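Local coordinates for protein caspase Nc subunit 1 (Drosophila melanogaster, PDB 2FP3) that acts as an initiator caspase, a cysteine endopeptidase that sets off the protease cascade of programmed cell death and is held in check by Diap1, at residues Lys84-Leu89 against Ser253-Gln257; Leu115-Thr119 against Asp162-Thr166; Val124-Phe130 against Tyr171-Pro176; Lys258-Met263 against Ile275-Thr279. The protein carries 2 engineered substitutions. All blocks are in the same frame, centred on the assembly; numbering follows the deposited sequence.

Interaction 1 of 4, residues Lys84-Leu89 against Ser253-Gln257; sequences KDSKSL and SWYIQ
Asp85, Ser88 and Leu89 meet Ser253, Ile256 and Gln257 in a side-by-side packing of two nearly parallel helices, 82-95 and 251-266, on one face of the central sheet of the caspase domain. The segment axes stay 10.0 Å apart and diverge by 19°, so side chains bridge the gap. The one clear hydrogen bond runs from Ser253 OG to Asp85 OD2 (3.0 Å), which receives it on the syn lone pair, the side of the other carboxylate oxygen. Ser253 lies about 9 Å, side chain to side chain, from the probable catalytic His137. With CG beside the backbone N (chi1 -62°), the carboxylate of Asp85 reaches across toward helix 251-266. Its other oxygen faces the amide of Gln257; the two flat groups are nearly coplanar, 27° apart. The amide is probably turned over in the model, and the 2.8 Å between Asp85 OD1 and the modelled Gln257 OE1 would then suit a hydrogen bond. Ser88 OG lies beside the same amide, and Lys84, bent at its second torsion, slants across it, NZ close to the amide's end. Deeper down, Ile256 CG2 packs against Leu89 CG at 4.1 Å, near Met135 of strand 130-139. The buried carboxylate of Asp85 thus has a polar partner in Ser253 and probably another in Gln257, which would offset the cost of burying its charge.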
loop_
_atom_site.group_PDB
_atom_site.type_symbol
_atom_site.label_atom_id
_atom_site.label_comp_id
_atom_site.label_asym_id
_atom_site.label_seq_id
_atom_site.Cartn_x
_atom_site.Cartn_y
_atom_site.Cartn_z
ATOM N N LYS A 84 11.019 -11.013 1.235
ATOM C CA LYS A 84 10.670 -11.019 2.649
ATOM C C LYS A 84 9.487 -10.080 2.869
ATOM O O LYS A 84 8.648 -10.308 3.744
ATOM C CB LYS A 84 11.866 -10.561 3.493
ATOM C CG LYS A 84 11.889 -11.102 4.922
ATOM C CD LYS A 84 10.711 -10.620 5.764
ATOM C CE LYS A 84 10.828 -11.122 7.198
ATOM N NZ LYS A 84 9.729 -10.637 8.073
ATOM N N ASP A 85 9.423 -9.019 2.069
ATOM C CA ASP A 85 8.335 -8.058 2.179
ATOM C C ASP A 85 7.038 -8.659 1.623
ATOM O O ASP A 85 5.966 -8.537 2.222
ATOM C CB ASP A 85 8.689 -6.763 1.436
ATOM C CG ASP A 85 9.924 -6.073 2.008
ATOM O OD1 ASP A 85 10.080 -6.058 3.245
ATOM O OD2 ASP A 85 10.731 -5.532 1.222
ATOM N N SER A 86 7.141 -9.313 0.476
ATOM C CA SER A 86 5.987 -9.935 -0.142
ATOM C C SER A 86 5.296 -10.869 0.842
ATOM O O SER A 86 4.068 -10.890 0.924
ATOM C CB SER A 86 6.419 -10.723 -1.373
ATOM O OG SER A 86 7.083 -9.883 -2.291
ATOM N N LYS A 87 6.094 -11.634 1.587
ATOM C CA LYS A 87 5.561 -12.578 2.563
ATOM C C LYS A 87 4.824 -11.846 3.675
ATOM O O LYS A 87 3.706 -12.213 4.044
ATOM C CB LYS A 87 6.688 -13.417 3.175
ATOM C CG LYS A 87 7.580 -14.131 2.163
ATOM C CD LYS A 87 8.755 -14.827 2.857
ATOM C CE LYS A 87 9.798 -15.342 1.864
ATOM N NZ LYS A 87 9.278 -16.420 0.979
ATOM N N SER A 88 5.454 -10.811 4.217
ATOM C CA SER A 88 4.846 -10.030 5.285
ATOM C C SER A 88 3.517 -9.415 4.832
ATOM O O SER A 88 2.498 -9.539 5.513
ATOM C CB SER A 88 5.798 -8.916 5.727
ATOM O OG SER A 88 6.999 -9.440 6.274
ATOM N N LEU A 89 3.525 -8.753 3.678
ATOM C CA LEU A 89 2.306 -8.131 3.188
ATOM C C LEU A 89 1.218 -9.165 2.940
ATOM O O LEU A 89 0.076 -8.985 3.378
ATOM C CB LEU A 89 2.588 -7.334 1.911
ATOM C CG LEU A 89 3.387 -6.044 2.133
ATOM C CD1 LEU A 89 3.902 -5.512 0.809
ATOM C CD2 LEU A 89 2.518 -5.016 2.839
ATOM N N SER A 253 11.926 -1.353 2.918
ATOM C CA SER A 253 11.723 -2.678 3.492
ATOM C C SER A 253 11.496 -2.558 4.993
ATOM O O SER A 253 10.699 -3.295 5.570
ATOM C CB SER A 253 12.943 -3.570 3.221
ATOM O OG SER A 253 13.142 -3.767 1.828
ATOM N N TRP A 254 12.201 -1.619 5.620
ATOM C CA TRP A 254 12.074 -1.387 7.053
ATOM C C TRP A 254 10.721 -0.725 7.314
ATOM O O TRP A 254 10.050 -1.010 8.306
ATOM C CB TRP A 254 13.212 -0.490 7.540
ATOM C CG TRP A 254 13.395 -0.531 9.017
ATOM C CD1 TRP A 254 13.314 0.520 9.880
ATOM C CD2 TRP A 254 13.680 -1.687 9.815
ATOM N NE1 TRP A 254 13.531 0.093 11.170
ATOM C CE2 TRP A 254 13.760 -1.257 11.158
ATOM C CE3 TRP A 254 13.878 -3.044 9.526
ATOM C CZ2 TRP A 254 14.027 -2.139 12.214
ATOM C CZ3 TRP A 254 14.143 -3.921 10.577
ATOM C CH2 TRP A 254 14.216 -3.462 11.903
ATOM N N TYR A 255 10.334 0.168 6.407
ATOM C CA TYR A 255 9.050 0.852 6.485
ATOM C C TYR A 255 7.953 -0.213 6.419
ATOM O O TYR A 255 7.055 -0.261 7.264
ATOM C CB TYR A 255 8.897 1.803 5.298
ATOM C CG TYR A 255 7.518 2.400 5.183
ATOM C CD1 TYR A 255 7.170 3.540 5.904
ATOM C CD2 TYR A 255 6.554 1.826 4.355
ATOM C CE1 TYR A 255 5.903 4.101 5.800
ATOM C CE2 TYR A 255 5.278 2.379 4.245
ATOM C CZ TYR A 255 4.963 3.521 4.968
ATOM O OH TYR A 255 3.725 4.111 4.830
ATOM N N ILE A 256 8.039 -1.067 5.401
ATOM C CA ILE A 256 7.075 -2.144 5.207
ATOM C C ILE A 256 6.989 -3.088 6.397
ATOM O O ILE A 256 5.891 -3.437 6.843
ATOM C CB ILE A 256 7.412 -2.975 3.961
ATOM C CG1 ILE A 256 7.070 -2.182 2.708
ATOM C CG2 ILE A 256 6.628 -4.275 3.968
ATOM C CD1 ILE A 256 7.492 -2.871 1.445
ATOM N N GLN A 257 8.139 -3.512 6.908
ATOM C CA GLN A 257 8.138 -4.425 8.041
ATOM C C GLN A 257 7.485 -3.796 9.261
ATOM O O GLN A 257 6.629 -4.411 9.905
ATOM C CB GLN A 257 9.567 -4.864 8.376
ATOM C CG GLN A 257 10.224 -5.673 7.263
ATOM C CD GLN A 257 9.411 -6.898 6.871
ATOM O OE1 GLN A 257 9.157 -7.135 5.687
ATOM N NE2 GLN A 257 9.002 -7.682 7.864
#

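Interaction 2 of 4, residues Leu115-Thr119 against Asp162-Thr166; sequences LTMVT and DHFQT
His163 and Phe164 project in succession against Leu115 and Thr119 of helix 108-119, from the bend that follows helix 157-162. Asp162 starts that bend: its carbonyl oxygen accepts Gln165 N at 3.0 Å, closing a type I beta turn that carries both aromatic residues. His163 makes the broadest contact. Its CG is anti to the backbone N (chi1 178°), which directs the imidazole straight at the helix, where Leu115 lies across one face. Leu115 CG stands 3.5 Å from the ring centroid and 19° off the ring normal, a CH-pi contact displaced toward the rim, and the CD2 methyl adds to the cover. Thr119 comes from another direction: its CB meets the imidazole at the edge, in the ring plane. Phe164 follows, with one corner of the His163 imidazole above the centre of one of its faces. The far end of the phenyl group reaches the helix, Phe164 CZ touching Leu115 CD1 at 3.7 Å and Phe164 CE1 touching Thr119 CG2 at 4.0 Å. Leu115 therefore touches two successive aromatic groups. Gln165 turns back on its own chain, and its NE2 reaches Asp162 O at 3.3 Å from the face opposite to that used by its backbone N. Further in, Phe164 packs on Leu179 and Phe130, while Leu115 rests on Leu65 of strand 62-68. Helix 108-119 and this turn together form part of the layer covering one face of the sheet in the caspase alpha/beta fold.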
loop_
_atom_site.group_PDB
_atom_site.type_symbol
_atom_site.label_atom_id
_atom_site.label_comp_id
_atom_site.label_asym_id
_atom_site.label_seq_id
_atom_site.Cartn_x
_atom_site.Cartn_y
_atom_site.Cartn_z
ATOM N N LEU A 115 -2.945 -3.404 -13.568
ATOM C CA LEU A 115 -3.656 -2.406 -12.795
ATOM C C LEU A 115 -5.078 -2.237 -13.292
ATOM O O LEU A 115 -6.033 -2.287 -12.508
ATOM C CB LEU A 115 -2.900 -1.076 -12.856
ATOM C CG LEU A 115 -3.510 0.143 -12.165
ATOM C CD1 LEU A 115 -3.833 -0.156 -10.707
ATOM C CD2 LEU A 115 -2.521 1.287 -12.267
ATOM N N THR A 116 -5.214 -2.057 -14.601
ATOM C CA THR A 116 -6.521 -1.874 -15.215
ATOM C C THR A 116 -7.403 -3.101 -15.047
ATOM O O THR A 116 -8.598 -2.987 -14.776
ATOM C CB THR A 116 -6.384 -1.579 -16.712
ATOM O OG1 THR A 116 -5.505 -0.460 -16.897
ATOM C CG2 THR A 116 -7.741 -1.273 -17.312
ATOM N N MET A 117 -6.804 -4.271 -15.220
ATOM C CA MET A 117 -7.514 -5.534 -15.103
ATOM C C MET A 117 -8.043 -5.692 -13.670
ATOM O O MET A 117 -9.152 -6.183 -13.428
ATOM C CB MET A 117 -6.545 -6.671 -15.428
ATOM C CG MET A 117 -7.141 -7.841 -16.180
ATOM S SD MET A 117 -5.889 -9.125 -16.465
ATOM C CE MET A 117 -4.830 -8.326 -17.686
ATOM N N VAL A 118 -7.230 -5.268 -12.717
ATOM C CA VAL A 118 -7.601 -5.374 -11.326
ATOM C C VAL A 118 -8.679 -4.368 -10.948
ATOM O O VAL A 118 -9.710 -4.751 -10.390
ATOM C CB VAL A 118 -6.358 -5.218 -10.431
ATOM C CG1 VAL A 118 -6.768 -5.033 -8.981
ATOM C CG2 VAL A 118 -5.478 -6.464 -10.581
ATOM N N THR A 119 -8.470 -3.095 -11.275
ATOM C CA THR A 119 -9.450 -2.077 -10.921
ATOM C C THR A 119 -10.760 -2.239 -11.667
ATOM O O THR A 119 -11.790 -1.749 -11.218
ATOM C CB THR A 119 -8.894 -0.648 -11.117
ATOM O OG1 THR A 119 -8.223 -0.548 -12.379
ATOM C CG2 THR A 119 -7.907 -0.320 -10.009
ATOM N N ASP A 162 -3.016 9.022 -11.294
ATOM C CA ASP A 162 -4.109 9.411 -12.175
ATOM C C ASP A 162 -5.003 8.258 -12.579
ATOM O O ASP A 162 -6.178 8.449 -12.891
ATOM C CB ASP A 162 -3.545 10.100 -13.416
ATOM C CG ASP A 162 -3.073 11.516 -13.129
ATOM O OD1 ASP A 162 -2.438 11.736 -12.075
ATOM O OD2 ASP A 162 -3.333 12.409 -13.961
ATOM N N HIS A 163 -4.457 7.051 -12.570
ATOM C CA HIS A 163 -5.259 5.903 -12.933
ATOM C C HIS A 163 -6.467 5.773 -12.010
ATOM O O HIS A 163 -7.485 5.197 -12.386
ATOM C CB HIS A 163 -4.430 4.626 -12.866
ATOM C CG HIS A 163 -5.215 3.397 -13.194
ATOM N ND1 HIS A 163 -5.824 2.624 -12.231
ATOM C CD2 HIS A 163 -5.565 2.857 -14.387
ATOM C CE1 HIS A 163 -6.517 1.662 -12.814
ATOM N NE2 HIS A 163 -6.377 1.781 -14.123
ATOM N N PHE A 164 -6.361 6.332 -10.809
ATOM C CA PHE A 164 -7.438 6.232 -9.837
ATOM C C PHE A 164 -8.453 7.357 -9.846
ATOM O O PHE A 164 -9.224 7.499 -8.902
ATOM C CB PHE A 164 -6.846 6.049 -8.440
ATOM C CG PHE A 164 -6.054 4.779 -8.298
ATOM C CD1 PHE A 164 -6.672 3.603 -7.884
ATOM C CD2 PHE A 164 -4.700 4.745 -8.646
ATOM C CE1 PHE A 164 -5.951 2.401 -7.817
ATOM C CE2 PHE A 164 -3.969 3.550 -8.582
ATOM C CZ PHE A 164 -4.597 2.378 -8.167
ATOM N N GLN A 165 -8.470 8.154 -10.909
ATOM C CA GLN A 165 -9.464 9.223 -11.021
ATOM C C GLN A 165 -10.813 8.525 -11.232
ATOM O O GLN A 165 -10.878 7.473 -11.878
ATOM C CB GLN A 165 -9.148 10.129 -12.213
ATOM C CG GLN A 165 -8.921 9.380 -13.519
ATOM C CD GLN A 165 -8.718 10.308 -14.700
ATOM O OE1 GLN A 165 -9.622 11.053 -15.082
ATOM N NE2 GLN A 165 -7.527 10.270 -15.284
ATOM N N THR A 166 -11.878 9.105 -10.689
ATOM C CA THR A 166 -13.213 8.517 -10.798
ATOM C C THR A 166 -13.557 8.014 -12.201
ATOM O O THR A 166 -14.207 6.981 -12.359
ATOM C CB THR A 166 -14.292 9.519 -10.370
ATOM O OG1 THR A 166 -14.430 10.529 -11.375
ATOM C CG2 THR A 166 -13.907 10.180 -9.060
#

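Interaction 3 of 4, residues Val124-Phe130 against Tyr171-Pro176; sequences VQNTECF and YLVNKP
Lys175 and Leu172 pack closely against Thr127, Val124 and Phe130, reaching into the bend by which residues 124-130 pass from helix 122-126 into strand 130-139. Extended beyond CG, the lysine brings its ammonium group to a cluster of main-chain carbonyls. The bond from Lys175 NZ to Thr127 O is 2.7 Å long and lies in the carbonyl plane. That to Gln125 O, 3.0 Å from Lys175 NZ, instead arrives well above the carbonyl plane, 71° out of it. Weaker bonds to Val124 O and to Tyr171 O of its own segment share the remaining N-H, and the positive charge probably also suits the carbonyl-rich end of the helix. Below, Leu172 CD2 touches both Val124 CG1 at 3.6 Å and Phe130 CB at 3.7 Å, joining the interior that Val118 and Leu65 also line. Here the parallel pairing of strands 130-139 and 177-181 in the caspase sheet begins: Phe130 N donates to Pro176 O over 3.0 Å, and Phe130 goes on to pair with Val178. Cys129 SG lies against Pro176 CB, while Glu128 turns its carboxylate away to salt bridges with Lys54 and Arg61. The solvent side is held more loosely. There Gln125 lies over a face of the Tyr171 ring, its CB 3.6 Å from the ring centroid and its amide stacked within 24° of the ring plane. Gln125 NE2 comes only to 3.5 Å from Tyr171 OH, at an angle too poor for a hydrogen bond.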
loop_
_atom_site.group_PDB
_atom_site.type_symbol
_atom_site.label_atom_id
_atom_site.label_comp_id
_atom_site.label_asym_id
_atom_site.label_seq_id
_atom_site.Cartn_x
_atom_site.Cartn_y
_atom_site.Cartn_z
ATOM N N VAL A 124 -12.967 -5.986 -7.481
ATOM C CA VAL A 124 -12.904 -4.626 -6.983
ATOM C C VAL A 124 -14.266 -3.942 -7.033
ATOM O O VAL A 124 -14.559 -3.060 -6.226
ATOM C CB VAL A 124 -11.879 -3.800 -7.789
ATOM C CG1 VAL A 124 -12.047 -2.327 -7.480
ATOM C CG2 VAL A 124 -10.460 -4.257 -7.442
ATOM N N GLN A 125 -15.096 -4.352 -7.984
ATOM C CA GLN A 125 -16.416 -3.761 -8.133
ATOM C C GLN A 125 -17.202 -3.846 -6.836
ATOM O O GLN A 125 -17.926 -2.919 -6.475
ATOM C CB GLN A 125 -17.183 -4.470 -9.257
ATOM C CG GLN A 125 -18.640 -4.069 -9.379
ATOM C CD GLN A 125 -19.304 -4.647 -10.621
ATOM O OE1 GLN A 125 -19.146 -5.832 -10.934
ATOM N NE2 GLN A 125 -20.058 -3.814 -11.328
ATOM N N ASN A 126 -17.042 -4.948 -6.118
ATOM C CA ASN A 126 -17.778 -5.124 -4.881
ATOM C C ASN A 126 -16.953 -5.065 -3.602
ATOM O O ASN A 126 -17.485 -5.277 -2.508
ATOM C CB ASN A 126 -18.541 -6.444 -4.950
ATOM C CG ASN A 126 -19.472 -6.497 -6.144
ATOM O OD1 ASN A 126 -20.227 -5.543 -6.406
ATOM N ND2 ASN A 126 -19.426 -7.597 -6.881
ATOM N N THR A 127 -15.663 -4.767 -3.727
ATOM C CA THR A 127 -14.825 -4.719 -2.552
ATOM C C THR A 127 -15.093 -3.453 -1.765
ATOM O O THR A 127 -15.552 -2.445 -2.318
ATOM C CB THR A 127 -13.319 -4.787 -2.909
ATOM O OG1 THR A 127 -12.576 -5.036 -1.713
ATOM C CG2 THR A 127 -12.834 -3.476 -3.545
ATOM N N GLU A 128 -14.797 -3.507 -0.472
ATOM C CA GLU A 128 -15.008 -2.363 0.394
ATOM C C GLU A 128 -13.787 -1.466 0.468
ATOM O O GLU A 128 -13.909 -0.303 0.842
ATOM C CB GLU A 128 -15.356 -2.826 1.820
ATOM C CG GLU A 128 -16.721 -3.498 1.966
ATOM C CD GLU A 128 -16.939 -4.089 3.344
ATOM O OE1 GLU A 128 -16.236 -5.050 3.708
ATOM O OE2 GLU A 128 -17.818 -3.587 4.066
ATOM N N CYS A 129 -12.620 -1.990 0.100
ATOM C CA CYS A 129 -11.381 -1.222 0.213
ATOM C C CYS A 129 -10.287 -1.656 -0.772
ATOM O O CYS A 129 -10.128 -2.847 -1.061
ATOM C CB CYS A 129 -10.864 -1.357 1.658
ATOM S SG CYS A 129 -9.267 -0.597 2.018
ATOM N N PHE A 130 -9.527 -0.692 -1.284
ATOM C CA PHE A 130 -8.458 -1.017 -2.220
ATOM C C PHE A 130 -7.089 -0.547 -1.739
ATOM O O PHE A 130 -6.900 0.623 -1.412
ATOM C CB PHE A 130 -8.726 -0.397 -3.588
ATOM C CG PHE A 130 -7.666 -0.707 -4.601
ATOM C CD1 PHE A 130 -7.711 -1.893 -5.331
ATOM C CD2 PHE A 130 -6.580 0.147 -4.774
ATOM C CE1 PHE A 130 -6.688 -2.227 -6.217
ATOM C CE2 PHE A 130 -5.544 -0.177 -5.661
ATOM C CZ PHE A 130 -5.598 -1.365 -6.379
ATOM N N TYR A 171 -15.421 1.796 -10.089
ATOM C CA TYR A 171 -15.603 0.891 -8.950
ATOM C C TYR A 171 -15.013 1.353 -7.621
ATOM O O TYR A 171 -15.310 0.756 -6.588
ATOM C CB TYR A 171 -15.039 -0.499 -9.287
ATOM C CG TYR A 171 -15.699 -1.180 -10.476
ATOM C CD1 TYR A 171 -15.153 -2.333 -11.034
ATOM C CD2 TYR A 171 -16.876 -0.680 -11.030
ATOM C CE1 TYR A 171 -15.763 -2.974 -12.114
ATOM C CE2 TYR A 171 -17.495 -1.312 -12.104
ATOM C CZ TYR A 171 -16.941 -2.456 -12.639
ATOM O OH TYR A 171 -17.583 -3.091 -13.677
ATOM N N LEU A 172 -14.185 2.400 -7.634
ATOM C CA LEU A 172 -13.576 2.876 -6.393
ATOM C C LEU A 172 -14.064 4.242 -5.914
ATOM O O LEU A 172 -13.584 4.768 -4.904
ATOM C CB LEU A 172 -12.050 2.872 -6.524
ATOM C CG LEU A 172 -11.430 1.474 -6.668
ATOM C CD1 LEU A 172 -9.937 1.600 -6.883
ATOM C CD2 LEU A 172 -11.707 0.654 -5.429
ATOM N N VAL A 173 -15.031 4.809 -6.633
ATOM C CA VAL A 173 -15.604 6.096 -6.263
ATOM C C VAL A 173 -16.184 5.978 -4.847
ATOM O O VAL A 173 -16.960 5.064 -4.558
ATOM C CB VAL A 173 -16.703 6.496 -7.261
ATOM C CG1 VAL A 173 -17.400 7.760 -6.801
ATOM C CG2 VAL A 173 -16.088 6.695 -8.651
ATOM N N ASN A 174 -15.781 6.890 -3.965
ATOM C CA ASN A 174 -16.237 6.892 -2.576
ATOM C C ASN A 174 -15.791 5.680 -1.776
ATOM O O ASN A 174 -16.399 5.334 -0.766
ATOM C CB ASN A 174 -17.755 7.004 -2.501
ATOM C CG ASN A 174 -18.256 8.339 -2.998
ATOM O OD1 ASN A 174 -19.024 8.406 -3.958
ATOM N ND2 ASN A 174 -17.817 9.414 -2.353
ATOM N N LYS A 175 -14.741 5.014 -2.242
ATOM C CA LYS A 175 -14.210 3.864 -1.522
ATOM C C LYS A 175 -12.803 4.206 -1.056
ATOM O O LYS A 175 -12.088 4.966 -1.697
ATOM C CB LYS A 175 -14.152 2.623 -2.420
ATOM C CG LYS A 175 -15.485 1.957 -2.679
ATOM C CD LYS A 175 -15.293 0.671 -3.471
ATOM C CE LYS A 175 -16.618 0.045 -3.880
ATOM N NZ LYS A 175 -16.387 -1.220 -4.617
ATOM N N PRO A 176 -12.385 3.642 0.071
ATOM C CA PRO A 176 -11.042 3.899 0.608
ATOM C C PRO A 176 -9.961 3.359 -0.330
ATOM O O PRO A 176 -9.959 2.165 -0.649
ATOM C CB PRO A 176 -11.035 3.141 1.934
ATOM C CG PRO A 176 -12.486 2.847 2.229
ATOM C CD PRO A 176 -13.142 2.696 0.905
#

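Interaction 4 of 4, residues Lys258-Met263 against Ile275-Thr279; sequences KFCQVM and ILKKT
Lys258 begins the contact at its outer rim, where its CB grazes the Thr279 methyl, CG2, before the rest of the chain leads away. One residue on, Phe259, its CG anti to the backbone N (chi1 175°), brings its ring against helix 272-284, and Thr279 OG1 meets it at the edge, in the ring plane, 3.7 Å from Phe259 CD1. That hydroxyl donates its proton to Ile275 O of its own helix (2.7 Å), so a polar group buried at the interface is satisfied without a partner across it. Phe259 CE1 goes deeper, to 4.0 Å from Ile275 CG2 and 4.2 Å from Leu276 CD2. Val262 sets its CG1 methyl against both Ile275 CG2 at 3.7 Å and Lys278 CB at 3.8 Å. Met263 folds back over one face of the Phe259 ring with its CG, and its sulfur, SD, touches Ile275 CD1 at 3.7 Å. The short axes pass 9.2 Å apart at 131°, so helices 251-266 and 272-284, consecutive in the chain, lie as an oblique antiparallel pair. Helix 82-95 packs against helix 251-266 through Cys260 and Met263, while on helix 272-284 Leu276 reaches Leu234 and Cys236 of strand 233-237.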
loop_
_atom_site.group_PDB
_atom_site.type_symbol
_atom_site.label_atom_id
_atom_site.label_comp_id
_atom_site.label_asym_id
_atom_site.label_seq_id
_atom_site.Cartn_x
_atom_site.Cartn_y
_atom_site.Cartn_z
ATOM N N LYS A 258 7.879 -2.564 9.567
ATOM C CA LYS A 258 7.338 -1.854 10.713
ATOM C C LYS A 258 5.837 -1.660 10.522
ATOM O O LYS A 258 5.053 -1.724 11.477
ATOM C CB LYS A 258 8.031 -0.499 10.863
ATOM C CG LYS A 258 7.957 0.052 12.271
ATOM C CD LYS A 258 8.629 -0.893 13.265
ATOM C CE LYS A 258 8.389 -0.449 14.703
ATOM N NZ LYS A 258 9.042 -1.333 15.708
ATOM N N PHE A 259 5.444 -1.416 9.274
ATOM C CA PHE A 259 4.038 -1.230 8.951
ATOM C C PHE A 259 3.239 -2.486 9.286
ATOM O O PHE A 259 2.209 -2.420 9.963
ATOM C CB PHE A 259 3.871 -0.908 7.467
ATOM C CG PHE A 259 2.442 -0.829 7.032
ATOM C CD1 PHE A 259 1.579 0.105 7.602
ATOM C CD2 PHE A 259 1.947 -1.698 6.067
ATOM C CE1 PHE A 259 0.243 0.171 7.216
ATOM C CE2 PHE A 259 0.609 -1.637 5.676
ATOM C CZ PHE A 259 -0.239 -0.703 6.253
ATOM N N CYS A 260 3.714 -3.632 8.806
ATOM C CA CYS A 260 3.034 -4.888 9.062
ATOM C C CYS A 260 3.021 -5.193 10.547
ATOM O O CYS A 260 2.038 -5.734 11.063
ATOM C CB CYS A 260 3.708 -6.024 8.302
ATOM S SG CYS A 260 3.552 -5.890 6.506
ATOM N N GLN A 261 4.103 -4.849 11.245
ATOM C CA GLN A 261 4.151 -5.103 12.681
ATOM C C GLN A 261 3.072 -4.283 13.371
ATOM O O GLN A 261 2.275 -4.824 14.142
ATOM C CB GLN A 261 5.526 -4.748 13.266
ATOM C CG GLN A 261 6.692 -5.461 12.592
ATOM C CD GLN A 261 8.026 -5.237 13.299
ATOM O OE1 GLN A 261 8.370 -4.110 13.668
ATOM N NE2 GLN A 261 8.789 -6.314 13.475
ATOM N N VAL A 262 3.050 -2.980 13.083
ATOM C CA VAL A 262 2.073 -2.058 13.671
ATOM C C VAL A 262 0.647 -2.444 13.282
ATOM O O VAL A 262 -0.280 -2.332 14.084
ATOM C CB VAL A 262 2.333 -0.599 13.214
ATOM C CG1 VAL A 262 1.248 0.332 13.772
ATOM C CG2 VAL A 262 3.723 -0.153 13.669
ATOM N N MET A 263 0.470 -2.879 12.038
ATOM C CA MET A 263 -0.839 -3.303 11.578
ATOM C C MET A 263 -1.252 -4.531 12.399
ATOM O O MET A 263 -2.361 -4.587 12.923
ATOM C CB MET A 263 -0.786 -3.660 10.087
ATOM C CG MET A 263 -0.826 -2.468 9.144
ATOM S SD MET A 263 -2.466 -1.692 9.118
ATOM C CE MET A 263 -3.297 -2.763 7.938
ATOM N N ILE A 275 -2.213 4.449 12.421
ATOM C CA ILE A 275 -1.234 3.409 12.182
ATOM C C ILE A 275 -0.063 3.931 11.349
ATOM O O ILE A 275 1.084 3.600 11.628
ATOM C CB ILE A 275 -1.910 2.200 11.497
ATOM C CG1 ILE A 275 -2.724 1.430 12.549
ATOM C CG2 ILE A 275 -0.867 1.308 10.834
ATOM C CD1 ILE A 275 -3.600 0.316 11.987
ATOM N N LEU A 276 -0.356 4.751 10.337
ATOM C CA LEU A 276 0.689 5.320 9.481
ATOM C C LEU A 276 1.573 6.263 10.288
ATOM O O LEU A 276 2.777 6.294 10.086
ATOM C CB LEU A 276 0.085 6.070 8.281
ATOM C CG LEU A 276 -0.595 5.220 7.203
ATOM C CD1 LEU A 276 -1.202 6.105 6.140
ATOM C CD2 LEU A 276 0.410 4.274 6.577
ATOM N N LYS A 277 0.986 7.043 11.190
ATOM C CA LYS A 277 1.793 7.934 12.017
ATOM C C LYS A 277 2.663 7.068 12.928
ATOM O O LYS A 277 3.840 7.365 13.119
ATOM C CB LYS A 277 0.927 8.854 12.872
ATOM C CG LYS A 277 0.212 9.963 12.110
ATOM C CD LYS A 277 -0.718 10.696 13.068
ATOM C CE LYS A 277 -1.826 11.437 12.359
ATOM N NZ LYS A 277 -2.732 10.562 11.610
ATOM N N LYS A 278 2.086 5.995 13.471
ATOM C CA LYS A 278 2.828 5.076 14.337
ATOM C C LYS A 278 3.953 4.444 13.532
ATOM O O LYS A 278 5.070 4.304 14.013
ATOM C CB LYS A 278 1.925 3.959 14.868
ATOM C CG LYS A 278 1.929 3.796 16.387
ATOM C CD LYS A 278 3.304 3.453 16.940
ATOM C CE LYS A 278 3.287 3.457 18.466
ATOM N NZ LYS A 278 4.653 3.390 19.055
ATOM N N THR A 279 3.653 4.057 12.301
ATOM C CA THR A 279 4.664 3.459 11.451
ATOM C C THR A 279 5.799 4.458 11.229
ATOM O O THR A 279 6.973 4.129 11.415
ATOM C CB THR A 279 4.060 3.048 10.096
ATOM O OG1 THR A 279 2.983 2.139 10.323
ATOM C CG2 THR A 279 5.096 2.375 9.214
#

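In the fold
The four contacts cover both faces of the central sheet of one caspase domain. Interactions 1 and 4 share helix 251-266, their centres about 11 Å apart, and join helices 82-95, 251-266 and 272-284 into a continuous layer; Cys260 touches Ser88 and Leu89, and Tyr255 touches Leu276 and Thr279. Interactions 2 and 3, also about 11 Å apart between centres, meet through Phe164 with Phe130. Their segments alternate along the chain, tying helices 108-119 and 122-126 to the connection into strand 177-181. Both are nested within the loop closed by interaction 1, about 24 Å from its centre, while interaction 4 follows later. Residues distant in sequence are thus drawn together into one alpha/beta domain.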